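Long-range contacts in putative PLP-dependent aminotransferase (Bacillus cereus ATCC 10987, PDB 3JU7), which probably catalyses pyridoxal phosphate-dependent transamination, as a member of the DegT/DnrJ/EryC1/StrS aminotransferase family: residues Asn4-Arg9 with Pro351-Met356; Thr117-Lys122 with Glu146-Leu151; Gly140-Leu145 with Gly171-Gly176; Val160-Gly165 with Gly181-Ser186; Gly277-Lys282 with Pro292-Glu297. All blocks are in the same frame, centred on the assembly; numbering follows the deposited sequence.

Interaction 1: residues Asn4-Arg9 with Pro351-Met356; sequences NIPFLR and PLWEGM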
# COMPACT_ATOMS: atom_id res chain seq x y z
N ASN A 4 5.05 32.09 -10.23
CA ASN A 4 5.99 31.47 -9.29
C ASN A 4 6.54 30.21 -9.94
O ASN A 4 5.83 29.53 -10.68
CB ASN A 4 5.30 31.10 -7.97
N ILE A 5 7.80 29.90 -9.68
CA ILE A 5 8.38 28.67 -10.15
C ILE A 5 8.24 27.70 -8.98
O ILE A 5 8.87 27.87 -7.94
CB ILE A 5 9.84 28.85 -10.59
CG1 ILE A 5 9.91 29.74 -11.84
CG2 ILE A 5 10.47 27.50 -10.89
CD1 ILE A 5 11.31 30.40 -12.08
N PRO A 6 7.33 26.73 -9.10
CA PRO A 6 7.10 25.78 -8.01
C PRO A 6 8.13 24.66 -8.00
O PRO A 6 8.77 24.42 -9.03
CB PRO A 6 5.76 25.19 -8.36
CG PRO A 6 5.78 25.21 -9.87
CD PRO A 6 6.44 26.48 -10.23
N PHE A 7 8.28 23.98 -6.87
CA PHE A 7 9.34 22.96 -6.74
C PHE A 7 9.03 21.74 -7.59
O PHE A 7 9.89 21.25 -8.31
CB PHE A 7 9.63 22.54 -5.29
CG PHE A 7 10.66 21.43 -5.18
CD1 PHE A 7 12.01 21.70 -5.38
CD2 PHE A 7 10.28 20.12 -4.93
CE1 PHE A 7 12.95 20.69 -5.31
CE2 PHE A 7 11.21 19.11 -4.87
CZ PHE A 7 12.56 19.40 -5.05
N LEU A 8 7.79 21.26 -7.49
CA LEU A 8 7.40 20.12 -8.28
C LEU A 8 6.23 20.46 -9.19
O LEU A 8 5.35 21.23 -8.85
CB LEU A 8 7.12 18.90 -7.39
CG LEU A 8 6.04 18.91 -6.31
CD1 LEU A 8 6.11 17.56 -5.61
CD2 LEU A 8 6.20 20.01 -5.28
N ARG A 9 6.30 19.92 -10.39
CA ARG A 9 5.23 20.04 -11.33
C ARG A 9 5.21 18.74 -12.12
O ARG A 9 5.81 18.64 -13.19
CB ARG A 9 5.41 21.24 -12.25
CG ARG A 9 4.23 21.43 -13.20
CD ARG A 9 4.44 22.51 -14.21
NE ARG A 9 3.18 22.86 -14.86
CZ ARG A 9 2.60 22.15 -15.82
NH1 ARG A 9 3.15 21.04 -16.29
NH2 ARG A 9 1.45 22.56 -16.33
N PRO A 351 14.52 23.38 -8.48
CA PRO A 351 13.47 22.80 -9.28
C PRO A 351 13.91 22.37 -10.66
O PRO A 351 14.72 23.02 -11.33
CB PRO A 351 12.41 23.91 -9.35
CG PRO A 351 12.99 25.09 -8.75
CD PRO A 351 14.16 24.69 -7.94
N LEU A 352 13.32 21.26 -11.07
CA LEU A 352 13.49 20.70 -12.38
C LEU A 352 12.23 19.89 -12.64
O LEU A 352 11.85 19.11 -11.81
CB LEU A 352 14.72 19.80 -12.40
CG LEU A 352 15.26 19.30 -13.75
CD1 LEU A 352 16.75 18.86 -13.59
CD2 LEU A 352 14.43 18.19 -14.29
N TRP A 353 11.53 20.14 -13.74
CA TRP A 353 10.34 19.38 -14.11
C TRP A 353 10.11 19.52 -15.60
O TRP A 353 10.63 20.45 -16.21
CB TRP A 353 9.07 19.80 -13.36
CG TRP A 353 9.06 21.20 -12.83
CD1 TRP A 353 9.40 21.59 -11.57
CD2 TRP A 353 8.69 22.39 -13.53
NE1 TRP A 353 9.26 22.95 -11.44
CE2 TRP A 353 8.83 23.47 -12.63
CE3 TRP A 353 8.26 22.66 -14.83
CZ2 TRP A 353 8.55 24.77 -12.99
CZ3 TRP A 353 7.98 23.95 -15.18
CH2 TRP A 353 8.13 24.99 -14.27
N GLU A 354 9.33 18.59 -16.16
CA GLU A 354 9.03 18.56 -17.58
C GLU A 354 8.35 19.85 -17.93
O GLU A 354 7.39 20.25 -17.27
CB GLU A 354 8.12 17.39 -17.96
CG GLU A 354 8.74 15.98 -17.77
CD GLU A 354 7.74 14.86 -18.10
OE1 GLU A 354 7.11 14.93 -19.17
OE2 GLU A 354 7.56 13.92 -17.29
N GLY A 355 8.85 20.52 -18.95
CA GLY A 355 8.28 21.78 -19.38
C GLY A 355 9.14 22.92 -18.96
O GLY A 355 9.00 23.99 -19.50
N MSE A 356 10.04 22.73 -18.01
CA MSE A 356 10.95 23.82 -17.67
C MSE A 356 11.72 24.34 -18.91
O MSE A 356 12.32 23.57 -19.64
CB MSE A 356 11.93 23.39 -16.60
CG MSE A 356 12.62 24.58 -15.97
SE MSE A 356 13.50 24.03 -14.39
CE MSE A 356 12.02 23.90 -13.20
O HOH W 1 7.82 16.95 -14.24
O HOH W 2 5.41 19.48 -15.55
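The indole of Trp353 lies between Arg9 on one face and the CE methyl of selenomethionine Met356 on the opposite one. Arg9 CB makes a CH-pi contact 3.8 Å from the centroid of the five-membered ring, and Arg9 CD follows over the benzo part, 3.9 Å from Trp353 CE3. This course results from CG standing anti to the backbone N (chi1 -176°) and an extended chain; the guanidinium beyond is turned 43° from the indole plane. At the edge, in plane, Phe7 O comes within 3.3 Å of Trp353 CD1. Trp353 NE1 donates to Pro6 O at 2.9 Å, in a somewhat bent bond (149°) with the acceptor tilted out of the ring plane. The contact thus lays the N-terminal loop, ahead of helix 19-28, on the loop that joins strand 347-350 to helix 358-368, where a type II turn runs from Trp353 to Met356. Ile5 CG2 reaches both Trp353 CZ2, at 3.9 Å, and Pro351 CG, at 4.1 Å. Two waters extend the grip: one links Arg9 O to Glu354 N, the other joins Arg9 O and NH1 to Glu354 O. The Glu354 carboxylate pairs with Lys253, while Arg9 packs on His29 of the second subunit.

Interaction 2: residues Thr117-Lys122 with Glu146-Leu151; sequences TVLWDK and EEYEEL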
# COMPACT_ATOMS: atom_id res chain seq x y z
N THR A 117 33.70 1.74 3.56
CA THR A 117 34.69 1.46 4.58
C THR A 117 34.07 1.48 5.95
O THR A 117 34.27 0.57 6.75
CB THR A 117 35.80 2.50 4.54
OG1 THR A 117 36.47 2.38 3.30
CG2 THR A 117 36.79 2.29 5.63
N VAL A 118 33.28 2.51 6.21
CA VAL A 118 32.64 2.66 7.50
C VAL A 118 31.57 1.56 7.66
O VAL A 118 31.44 0.99 8.73
CB VAL A 118 32.11 4.09 7.68
CG1 VAL A 118 31.22 4.19 8.93
CG2 VAL A 118 33.33 5.10 7.73
N LEU A 119 30.87 1.23 6.58
CA LEU A 119 29.84 0.20 6.62
C LEU A 119 30.46 -1.18 6.98
O LEU A 119 29.97 -1.86 7.89
CB LEU A 119 29.08 0.15 5.27
CG LEU A 119 28.16 -1.05 5.01
CD1 LEU A 119 27.06 -1.25 6.07
CD2 LEU A 119 27.51 -0.96 3.63
N TRP A 120 31.55 -1.54 6.30
CA TRP A 120 32.28 -2.81 6.53
C TRP A 120 32.77 -2.93 7.97
O TRP A 120 32.63 -3.97 8.62
CB TRP A 120 33.51 -2.89 5.61
CG TRP A 120 33.38 -3.77 4.41
CD1 TRP A 120 34.20 -4.81 4.07
CD2 TRP A 120 32.38 -3.69 3.38
NE1 TRP A 120 33.78 -5.38 2.89
CE2 TRP A 120 32.67 -4.71 2.44
CE3 TRP A 120 31.28 -2.86 3.16
CZ2 TRP A 120 31.88 -4.91 1.31
CZ3 TRP A 120 30.51 -3.06 2.04
CH2 TRP A 120 30.81 -4.08 1.13
N ASP A 121 33.37 -1.87 8.47
CA ASP A 121 33.89 -1.94 9.82
C ASP A 121 32.73 -2.21 10.73
O ASP A 121 32.83 -3.03 11.65
CB ASP A 121 34.64 -0.67 10.22
CG ASP A 121 35.99 -0.53 9.51
OD1 ASP A 121 36.45 -1.47 8.83
OD2 ASP A 121 36.61 0.54 9.64
N LYS A 122 31.61 -1.56 10.46
CA LYS A 122 30.43 -1.71 11.32
C LYS A 122 29.81 -3.11 11.21
O LYS A 122 29.38 -3.69 12.20
CB LYS A 122 29.41 -0.61 11.05
CG LYS A 122 28.22 -0.57 12.02
CD LYS A 122 28.65 -0.46 13.49
CE LYS A 122 29.25 0.86 13.76
NZ LYS A 122 29.69 1.03 15.20
N GLU A 146 29.01 -3.46 -6.95
CA GLU A 146 30.02 -4.52 -6.78
C GLU A 146 30.22 -4.95 -5.32
O GLU A 146 30.20 -6.11 -5.02
CB GLU A 146 31.37 -4.07 -7.35
N GLU A 147 30.39 -4.00 -4.41
CA GLU A 147 30.70 -4.32 -3.02
C GLU A 147 29.47 -4.85 -2.31
O GLU A 147 29.58 -5.67 -1.39
CB GLU A 147 31.25 -3.09 -2.29
CG GLU A 147 32.46 -2.36 -2.98
CD GLU A 147 33.78 -3.12 -2.90
OE1 GLU A 147 33.88 -4.24 -3.46
OE2 GLU A 147 34.75 -2.58 -2.29
N TYR A 148 28.29 -4.41 -2.73
CA TYR A 148 27.02 -4.87 -2.15
C TYR A 148 26.73 -6.29 -2.60
O TYR A 148 26.20 -7.12 -1.84
CB TYR A 148 25.88 -3.90 -2.50
CG TYR A 148 26.03 -2.59 -1.71
CD1 TYR A 148 25.81 -2.56 -0.33
CD2 TYR A 148 26.45 -1.43 -2.33
CE1 TYR A 148 25.98 -1.37 0.40
CE2 TYR A 148 26.63 -0.24 -1.60
CZ TYR A 148 26.40 -0.21 -0.26
OH TYR A 148 26.61 0.94 0.43
N GLU A 149 27.12 -6.58 -3.84
CA GLU A 149 27.01 -7.92 -4.36
C GLU A 149 27.94 -8.80 -3.52
O GLU A 149 27.61 -9.97 -3.21
CB GLU A 149 27.38 -7.94 -5.84
CG GLU A 149 27.35 -9.29 -6.49
CD GLU A 149 25.95 -9.78 -6.83
OE1 GLU A 149 24.97 -9.00 -6.78
OE2 GLU A 149 25.83 -10.97 -7.18
N GLU A 150 29.06 -8.22 -3.07
CA GLU A 150 30.02 -8.98 -2.30
C GLU A 150 29.44 -9.36 -0.95
O GLU A 150 29.64 -10.51 -0.48
CB GLU A 150 31.34 -8.20 -2.11
CG GLU A 150 32.50 -9.09 -1.79
CD GLU A 150 32.75 -10.13 -2.90
OE1 GLU A 150 32.77 -9.74 -4.10
OE2 GLU A 150 32.90 -11.33 -2.57
N LEU A 151 28.73 -8.40 -0.34
CA LEU A 151 28.03 -8.62 0.93
C LEU A 151 27.02 -9.73 0.79
O LEU A 151 26.92 -10.61 1.66
CB LEU A 151 27.34 -7.34 1.44
CG LEU A 151 28.19 -6.25 2.11
CD1 LEU A 151 27.32 -5.05 2.53
CD2 LEU A 151 29.00 -6.83 3.32
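Glu147 O is approached from two sides of the contact: it accepts the helical bond from Leu151 N at 3.0 Å, and Trp120 CH2 brings a carbon edge to 3.2 Å from it. The oxygen lies near the indole plane, so the rim of the ring meets the carbonyl while one face is left to Leu151. Over that face Leu151 CD2 makes a CH-pi contact 4.1 Å from the centroid of the six-membered ring, 16° off the normal. Trp120 and Leu151 reach toward each other from opposite directions, and Leu151 CG comes within 3.5 Å of Trp120 CH2. Glu147 CB adds an aliphatic touch to the same corner, 3.6 Å from Trp120 CH2. All these Trp120 contacts hold for one of its two deposited conformers and are to that extent uncertain. Deeper, Leu119 CG stands anti to its backbone N (chi1 168°), which carries CD2 to 3.6 Å from Tyr148 CE1, at an oblique angle to the phenol ring. Leu119 and Tyr148 both also rest on Val133 of strand 130-133. The two helical segments run nearly parallel, 10° apart with axes 12.3 Å from each other, a spacing bridged by these large side chains. Successive helices aligned on one side of a strand that lies between them in sequence are characteristic of the alpha/beta large domain of fold-type I PLP enzymes.

Interaction 3: residues Gly140-Leu145 with Gly171-Gly176; sequences GSWMNL and GGMHYG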
# COMPACT_ATOMS: atom_id res chain seq x y z
N GLY A 140 19.02 9.31 -7.55
CA GLY A 140 18.80 8.60 -8.84
C GLY A 140 20.10 8.42 -9.59
O GLY A 140 20.16 8.52 -10.79
N SER A 141 21.16 8.10 -8.87
CA SER A 141 22.48 8.11 -9.46
C SER A 141 23.03 6.71 -9.51
O SER A 141 22.43 5.75 -8.98
CB SER A 141 23.39 9.03 -8.64
OG SER A 141 23.58 8.51 -7.35
N TRP A 142 24.19 6.60 -10.12
CA TRP A 142 24.80 5.32 -10.35
C TRP A 142 25.73 4.94 -9.22
O TRP A 142 26.94 5.10 -9.32
CB TRP A 142 25.53 5.37 -11.67
CG TRP A 142 25.87 4.08 -12.21
CD1 TRP A 142 27.04 3.40 -12.05
CD2 TRP A 142 25.06 3.30 -13.09
NE1 TRP A 142 27.00 2.24 -12.77
CE2 TRP A 142 25.79 2.14 -13.41
CE3 TRP A 142 23.77 3.47 -13.64
CZ2 TRP A 142 25.29 1.14 -14.24
CZ3 TRP A 142 23.26 2.48 -14.45
CH2 TRP A 142 24.02 1.31 -14.75
N MSE A 143 25.14 4.45 -8.14
CA MSE A 143 25.88 3.90 -7.00
C MSE A 143 26.26 2.48 -7.36
O MSE A 143 25.40 1.60 -7.47
CB MSE A 143 25.04 3.89 -5.75
CG MSE A 143 25.73 3.31 -4.54
SE MSE A 143 24.53 3.30 -3.04
CE MSE A 143 23.33 1.85 -3.57
N ASN A 144 27.55 2.26 -7.57
CA ASN A 144 28.03 0.99 -8.03
C ASN A 144 27.72 -0.09 -7.00
O ASN A 144 27.86 0.16 -5.81
CB ASN A 144 29.53 1.04 -8.26
CG ASN A 144 30.00 -0.07 -9.16
OD1 ASN A 144 30.17 -1.23 -8.73
ND2 ASN A 144 30.20 0.26 -10.45
N LEU A 145 27.33 -1.28 -7.46
CA LEU A 145 26.84 -2.35 -6.58
C LEU A 145 27.79 -3.54 -6.39
O LEU A 145 27.40 -4.51 -5.73
CB LEU A 145 25.47 -2.85 -7.06
CG LEU A 145 24.36 -1.81 -7.03
CD1 LEU A 145 23.09 -2.37 -7.62
CD2 LEU A 145 24.14 -1.35 -5.59
N GLY A 171 26.14 3.20 -19.97
CA GLY A 171 26.80 2.30 -20.90
C GLY A 171 25.83 1.26 -21.39
O GLY A 171 26.19 0.11 -21.52
N GLY A 172 24.59 1.65 -21.62
CA GLY A 172 23.57 0.73 -22.07
C GLY A 172 23.11 -0.30 -21.05
O GLY A 172 22.46 -1.27 -21.40
N MSE A 173 23.42 -0.12 -19.78
CA MSE A 173 22.92 -1.06 -18.80
C MSE A 173 22.01 -0.32 -17.85
O MSE A 173 22.33 0.81 -17.45
CB MSE A 173 24.08 -1.73 -18.07
CG MSE A 173 23.80 -2.13 -16.64
SE MSE A 173 25.25 -3.20 -15.96
CE MSE A 173 25.23 -2.61 -14.14
N HIS A 174 20.90 -0.95 -17.48
CA HIS A 174 19.98 -0.36 -16.54
C HIS A 174 20.53 -0.53 -15.12
O HIS A 174 21.09 -1.56 -14.78
CB HIS A 174 18.58 -0.96 -16.65
CG HIS A 174 17.56 -0.27 -15.80
ND1 HIS A 174 17.22 -0.71 -14.55
CD2 HIS A 174 16.84 0.85 -16.02
CE1 HIS A 174 16.32 0.11 -14.03
NE2 HIS A 174 16.07 1.06 -14.91
N TYR A 175 20.35 0.49 -14.30
CA TYR A 175 20.79 0.45 -12.93
C TYR A 175 20.20 -0.75 -12.19
O TYR A 175 18.98 -0.90 -12.19
CB TYR A 175 20.38 1.71 -12.17
CG TYR A 175 20.97 1.67 -10.80
CD1 TYR A 175 22.30 1.98 -10.61
CD2 TYR A 175 20.23 1.23 -9.71
CE1 TYR A 175 22.88 1.92 -9.39
CE2 TYR A 175 20.82 1.16 -8.44
CZ TYR A 175 22.15 1.50 -8.30
OH TYR A 175 22.80 1.45 -7.09
N GLY A 176 21.09 -1.55 -11.59
CA GLY A 176 20.74 -2.72 -10.77
C GLY A 176 20.84 -4.08 -11.46
O GLY A 176 20.63 -5.13 -10.83
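Tyr175 OH donates to Met143 O at 2.6 Å, the one hydrogen bond between the segments; it lies in the carbonyl plane, on a lone pair, with a C=O...O angle of 136°. The aromatic contact is a T-shaped pair: the edge of Tyr175 points at the face of the Trp142 six-membered ring, centroids 5.3 Å apart and planes at 79°. Tyr175 CD1 does the touching, 3.7 Å from Trp142 CE3. Both side chains have CG anti to the backbone N (chi1 -175° in Tyr175), and they run antiparallel alongside each other. Apolar packing fills in around them: Trp142 CZ2 meets the CE methyl of selenomethionine Met173 at 3.8 Å, and Leu145 CD1 lies 3.9 Å from Gly176 CA. Leu145 CD2 is pressed to 3.4 Å from Tyr175 OH. One carbonyl, Met173 O, meets the indole edge. Trp142 centres an inverse gamma turn, and Asn144 OD1 caps Glu146 N, so the loop is shaped right up to helix 146-153; Met143 and Leu145 lean on Val160 of strand 159-161. The contact therefore joins the loop leading into this helix to the short strand 173-174. With the phenol proton spent on Met143 O amid leucine and selenomethionine side chains, the bond is probably strengthened by its apolar surroundings and fixes the reach of the tyrosine.

Interaction 4: residues Val160-Gly165 with Gly181-Ser186; sequences VDAAPG and GMIIYS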
# COMPACT_ATOMS: atom_id res chain seq x y z
N VAL A 160 18.46 -2.48 -1.95
CA VAL A 160 18.88 -1.14 -2.40
C VAL A 160 17.66 -0.26 -2.65
O VAL A 160 16.79 -0.63 -3.47
CB VAL A 160 19.69 -1.23 -3.69
CG1 VAL A 160 19.99 0.17 -4.26
CG2 VAL A 160 20.98 -2.05 -3.46
N ASP A 161 17.56 0.84 -1.90
CA ASP A 161 16.58 1.90 -2.18
C ASP A 161 17.08 2.76 -3.34
O ASP A 161 17.94 3.61 -3.19
CB ASP A 161 16.34 2.75 -0.93
CG ASP A 161 15.23 3.79 -1.11
OD1 ASP A 161 14.91 4.15 -2.26
OD2 ASP A 161 14.71 4.29 -0.09
N ALA A 162 16.50 2.53 -4.51
CA ALA A 162 16.77 3.28 -5.71
C ALA A 162 15.45 3.94 -6.13
O ALA A 162 15.14 4.00 -7.31
CB ALA A 162 17.30 2.33 -6.81
N ALA A 163 14.68 4.40 -5.15
CA ALA A 163 13.33 4.94 -5.37
C ALA A 163 13.25 5.89 -6.54
O ALA A 163 12.36 5.76 -7.37
CB ALA A 163 12.77 5.61 -4.09
N PRO A 164 14.20 6.84 -6.66
CA PRO A 164 14.07 7.78 -7.78
C PRO A 164 14.84 7.45 -9.07
O PRO A 164 14.95 8.30 -9.95
CB PRO A 164 14.58 9.09 -7.18
CG PRO A 164 15.45 8.73 -6.06
CD PRO A 164 15.15 7.33 -5.64
N GLY A 165 15.33 6.23 -9.20
CA GLY A 165 16.31 5.91 -10.23
C GLY A 165 15.83 5.01 -11.33
O GLY A 165 16.65 4.55 -12.09
N GLY A 181 20.82 -9.11 -4.69
CA GLY A 181 19.86 -8.64 -3.71
C GLY A 181 18.60 -8.14 -4.39
O GLY A 181 18.23 -8.60 -5.48
N MSE A 182 17.95 -7.19 -3.74
CA MSE A 182 16.75 -6.59 -4.30
C MSE A 182 16.96 -5.10 -4.49
O MSE A 182 17.69 -4.48 -3.72
CB MSE A 182 15.55 -6.86 -3.41
CG MSE A 182 15.00 -8.20 -3.71
SE MSE A 182 13.59 -8.90 -2.63
CE MSE A 182 13.01 -10.08 -4.05
N ILE A 183 16.34 -4.57 -5.55
CA ILE A 183 16.32 -3.14 -5.83
C ILE A 183 14.87 -2.66 -5.85
O ILE A 183 14.02 -3.25 -6.51
CB ILE A 183 17.05 -2.82 -7.17
CG1 ILE A 183 18.39 -3.60 -7.18
CG2 ILE A 183 17.19 -1.34 -7.32
CD1 ILE A 183 19.57 -2.95 -7.76
N ILE A 184 14.60 -1.61 -5.08
CA ILE A 184 13.30 -0.98 -5.02
C ILE A 184 13.31 0.36 -5.79
O ILE A 184 14.21 1.16 -5.65
CB ILE A 184 12.87 -0.68 -3.57
CG1 ILE A 184 13.06 -1.91 -2.63
CG2 ILE A 184 11.46 -0.17 -3.55
CD1 ILE A 184 12.78 -3.29 -3.27
N TYR A 185 12.31 0.55 -6.64
CA TYR A 185 12.15 1.75 -7.40
C TYR A 185 10.73 2.23 -7.19
O TYR A 185 9.80 1.43 -6.97
CB TYR A 185 12.31 1.51 -8.91
CG TYR A 185 13.54 0.81 -9.39
CD1 TYR A 185 14.69 1.50 -9.78
CD2 TYR A 185 13.51 -0.58 -9.61
CE1 TYR A 185 15.86 0.80 -10.28
CE2 TYR A 185 14.63 -1.27 -10.09
CZ TYR A 185 15.81 -0.59 -10.43
OH TYR A 185 16.89 -1.35 -10.95
N SER A 186 10.56 3.53 -7.36
CA SER A 186 9.27 4.18 -7.20
C SER A 186 8.71 4.69 -8.53
O SER A 186 9.46 5.14 -9.38
CB SER A 186 9.38 5.33 -6.20
OG SER A 186 8.14 6.00 -6.07
O HOH W 3 12.07 5.79 -10.19
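A chi1 of -46° in Ile183 sets CG2 opposite the backbone N, where it meets Ala162 CB at 3.7 Å and also lies on one face of the Tyr185 ring. Tyr185 has CG anti to the carbonyl carbon (chi1 -52°), which lays the ring beside the Ala162 turn, CD1 3.5 Å from Ala162 O. Between the backbones, Val160 N donates to Met182 O at 2.8 Å and Val160 O accepts from Ile184 N at 2.9 Å, both nearly straight. The third rung, Ala162 N to Ile184 O at 2.9 Å, is bent to 141° as segment 160-165 begins to turn. Strands 159-161 and 182-186 are thus parallel neighbours in the mixed sheet of the large domain, as in fold-type I PLP enzymes, and their C-terminal ends face the cofactor. Asp161 OD1 accepts from Ala163 N at 2.9 Å in an Asx turn, and a type I turn runs from Ala162 to Gly165. From within that turn Ala163 O accepts from Ser186 N, on a lone pair, at 2.9 Å. The other carboxylate oxygen, Asp161 OD2, bonds to N1 of the pyridoxal phosphate-modified lysine at position 191 and to Thr91, while Ser186 OG bonds to the cofactor phosphate and to His188 N.

Interaction 5: residues Gly277-Lys282 with Pro292-Glu297; sequences GWQLQK and PILCPE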
# COMPACT_ATOMS: atom_id res chain seq x y z
N GLY A 277 32.21 28.00 -5.58
CA GLY A 277 32.15 26.94 -4.59
C GLY A 277 30.90 26.08 -4.59
O GLY A 277 30.71 25.28 -3.67
N TRP A 278 30.05 26.24 -5.59
CA TRP A 278 28.87 25.39 -5.70
C TRP A 278 29.32 24.08 -6.31
O TRP A 278 30.14 24.09 -7.22
CB TRP A 278 27.81 26.02 -6.59
CG TRP A 278 27.21 27.26 -6.03
CD1 TRP A 278 27.76 28.48 -6.01
CD2 TRP A 278 25.94 27.38 -5.39
NE1 TRP A 278 26.92 29.37 -5.39
CE2 TRP A 278 25.79 28.72 -5.00
CE3 TRP A 278 24.91 26.48 -5.09
CZ2 TRP A 278 24.66 29.19 -4.35
CZ3 TRP A 278 23.79 26.94 -4.43
CH2 TRP A 278 23.67 28.30 -4.08
N GLN A 279 28.79 22.95 -5.83
CA GLN A 279 29.19 21.67 -6.42
C GLN A 279 28.11 20.62 -6.52
O GLN A 279 27.21 20.50 -5.67
CB GLN A 279 30.43 21.08 -5.72
CG GLN A 279 30.22 20.61 -4.34
CD GLN A 279 31.51 20.08 -3.72
OE1 GLN A 279 32.56 20.77 -3.69
NE2 GLN A 279 31.44 18.83 -3.21
N LEU A 280 28.26 19.83 -7.59
CA LEU A 280 27.34 18.79 -7.97
C LEU A 280 27.82 17.45 -7.43
O LEU A 280 28.96 17.33 -6.96
CB LEU A 280 27.21 18.76 -9.49
CG LEU A 280 26.76 20.09 -10.12
CD1 LEU A 280 27.09 20.12 -11.60
CD2 LEU A 280 25.27 20.33 -9.87
N GLN A 281 26.94 16.45 -7.50
CA GLN A 281 27.27 15.10 -7.02
C GLN A 281 28.36 14.46 -7.88
O GLN A 281 28.36 14.58 -9.09
CB GLN A 281 26.00 14.25 -7.04
CG GLN A 281 26.12 12.83 -6.47
CD GLN A 281 24.74 12.15 -6.44
OE1 GLN A 281 23.85 12.53 -7.20
NE2 GLN A 281 24.56 11.16 -5.58
N LYS A 282 29.30 13.77 -7.25
CA LYS A 282 30.30 13.04 -8.01
C LYS A 282 29.69 11.68 -8.37
O LYS A 282 29.62 10.77 -7.53
CB LYS A 282 31.59 12.88 -7.21
N PRO A 292 20.12 18.62 -7.52
CA PRO A 292 20.80 18.74 -6.24
C PRO A 292 22.14 19.46 -6.39
O PRO A 292 22.85 19.24 -7.38
CB PRO A 292 21.00 17.29 -5.79
CG PRO A 292 20.40 16.43 -6.84
CD PRO A 292 20.28 17.27 -8.08
N ILE A 293 22.47 20.31 -5.42
CA ILE A 293 23.72 21.05 -5.48
C ILE A 293 24.15 21.47 -4.08
O ILE A 293 23.30 21.73 -3.21
CB ILE A 293 23.62 22.28 -6.43
CG1 ILE A 293 25.02 22.78 -6.80
CG2 ILE A 293 22.79 23.40 -5.79
CD1 ILE A 293 25.02 23.79 -7.92
N LEU A 294 25.45 21.47 -3.84
CA LEU A 294 25.95 21.96 -2.58
C LEU A 294 26.22 23.43 -2.78
O LEU A 294 26.80 23.83 -3.79
CB LEU A 294 27.23 21.26 -2.15
CG LEU A 294 27.23 19.74 -1.98
CD1 LEU A 294 28.59 19.31 -1.34
CD2 LEU A 294 26.03 19.25 -1.18
N CYS A 295 25.74 24.25 -1.85
CA CYS A 295 26.03 25.66 -1.92
C CYS A 295 27.43 25.84 -1.34
O CYS A 295 28.01 24.89 -0.81
CB CYS A 295 24.98 26.44 -1.14
SG CYS A 295 25.00 26.12 0.61
N PRO A 296 28.02 27.03 -1.48
CA PRO A 296 29.35 27.25 -0.91
C PRO A 296 29.44 27.08 0.62
O PRO A 296 28.49 27.41 1.33
CB PRO A 296 29.65 28.71 -1.29
CG PRO A 296 28.87 28.96 -2.49
CD PRO A 296 27.63 28.09 -2.42
N GLU A 297 30.59 26.58 1.09
CA GLU A 297 30.88 26.36 2.52
C GLU A 297 30.44 27.50 3.43
O GLU A 297 29.93 27.26 4.50
CB GLU A 297 32.39 26.12 2.71
CG GLU A 297 32.86 24.67 2.44
CD GLU A 297 32.57 23.70 3.58
OE1 GLU A 297 32.62 24.11 4.76
OE2 GLU A 297 32.27 22.50 3.32
O HOH W 4 24.32 17.00 -8.27
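Trp278 takes Cys295 and Pro296 over a single face of its indole. Pro296 CD stands 3.3 Å from the centroid of the five-membered ring, 13° off the normal, and Cys295 CA stands 3.8 Å from that of the six-membered ring, both CH-pi contacts. At the edge of the same ring Ile293 CG2 touches Trp278 CE3 at 3.8 Å. Behind this layer the backbones are tied by Leu294 N to Gln279 O, short at 2.7 Å and nearly straight (177°), and by Gln279 N to Leu294 O at 3.0 Å. With chi1 at 70°, Gln279 CG is flanked by both backbone branches, and the extended chain beyond it runs across Leu294, whose CD1 is 3.4 Å from Gln279 NE2. Leu280 CD2 packs on Ile293 CG1 at 3.9 Å, and where the chains part a water carries the link from Gln281 N to Pro292 O. Farther out, Val304 of helix 301-309 packs against Trp278 and Cys295, and Ile293 pairs by backbone with Val348. Gln279 and Leu294 form a single antiparallel hydrogen-bonded bridge, by which the loop 277-282 lines the edge of the two-stranded sheet 291-294/347-350 in the C-terminal part of the aminotransferase fold.

How the interactions relate
Interaction 4 touches the active site directly: Asp161 and Ser186 hydrogen-bond to the cofactor on the modified lysine at position 191. Interaction 3 lies against it, centres 11 Å apart: Tyr185 OH probably bonds to Tyr175 O at 2.5 Å, and Leu145 CD1 packs on Ile183 CD1 at 3.6 Å. Interactions 2 and 3 interleave along the chain, segment 140-145 running straight into 146-151; the centre of interaction 2 is about 18 Å from those of interactions 3 and 4. Interaction 5 meets interaction 3 at one point, Ser141 OG lying 3.3 Å from Gln281 NE2. Interaction 1 closes the chain around the other four and lies about 37 Å, centre to centre, from interaction 2, on opposite sides of the chain's centre.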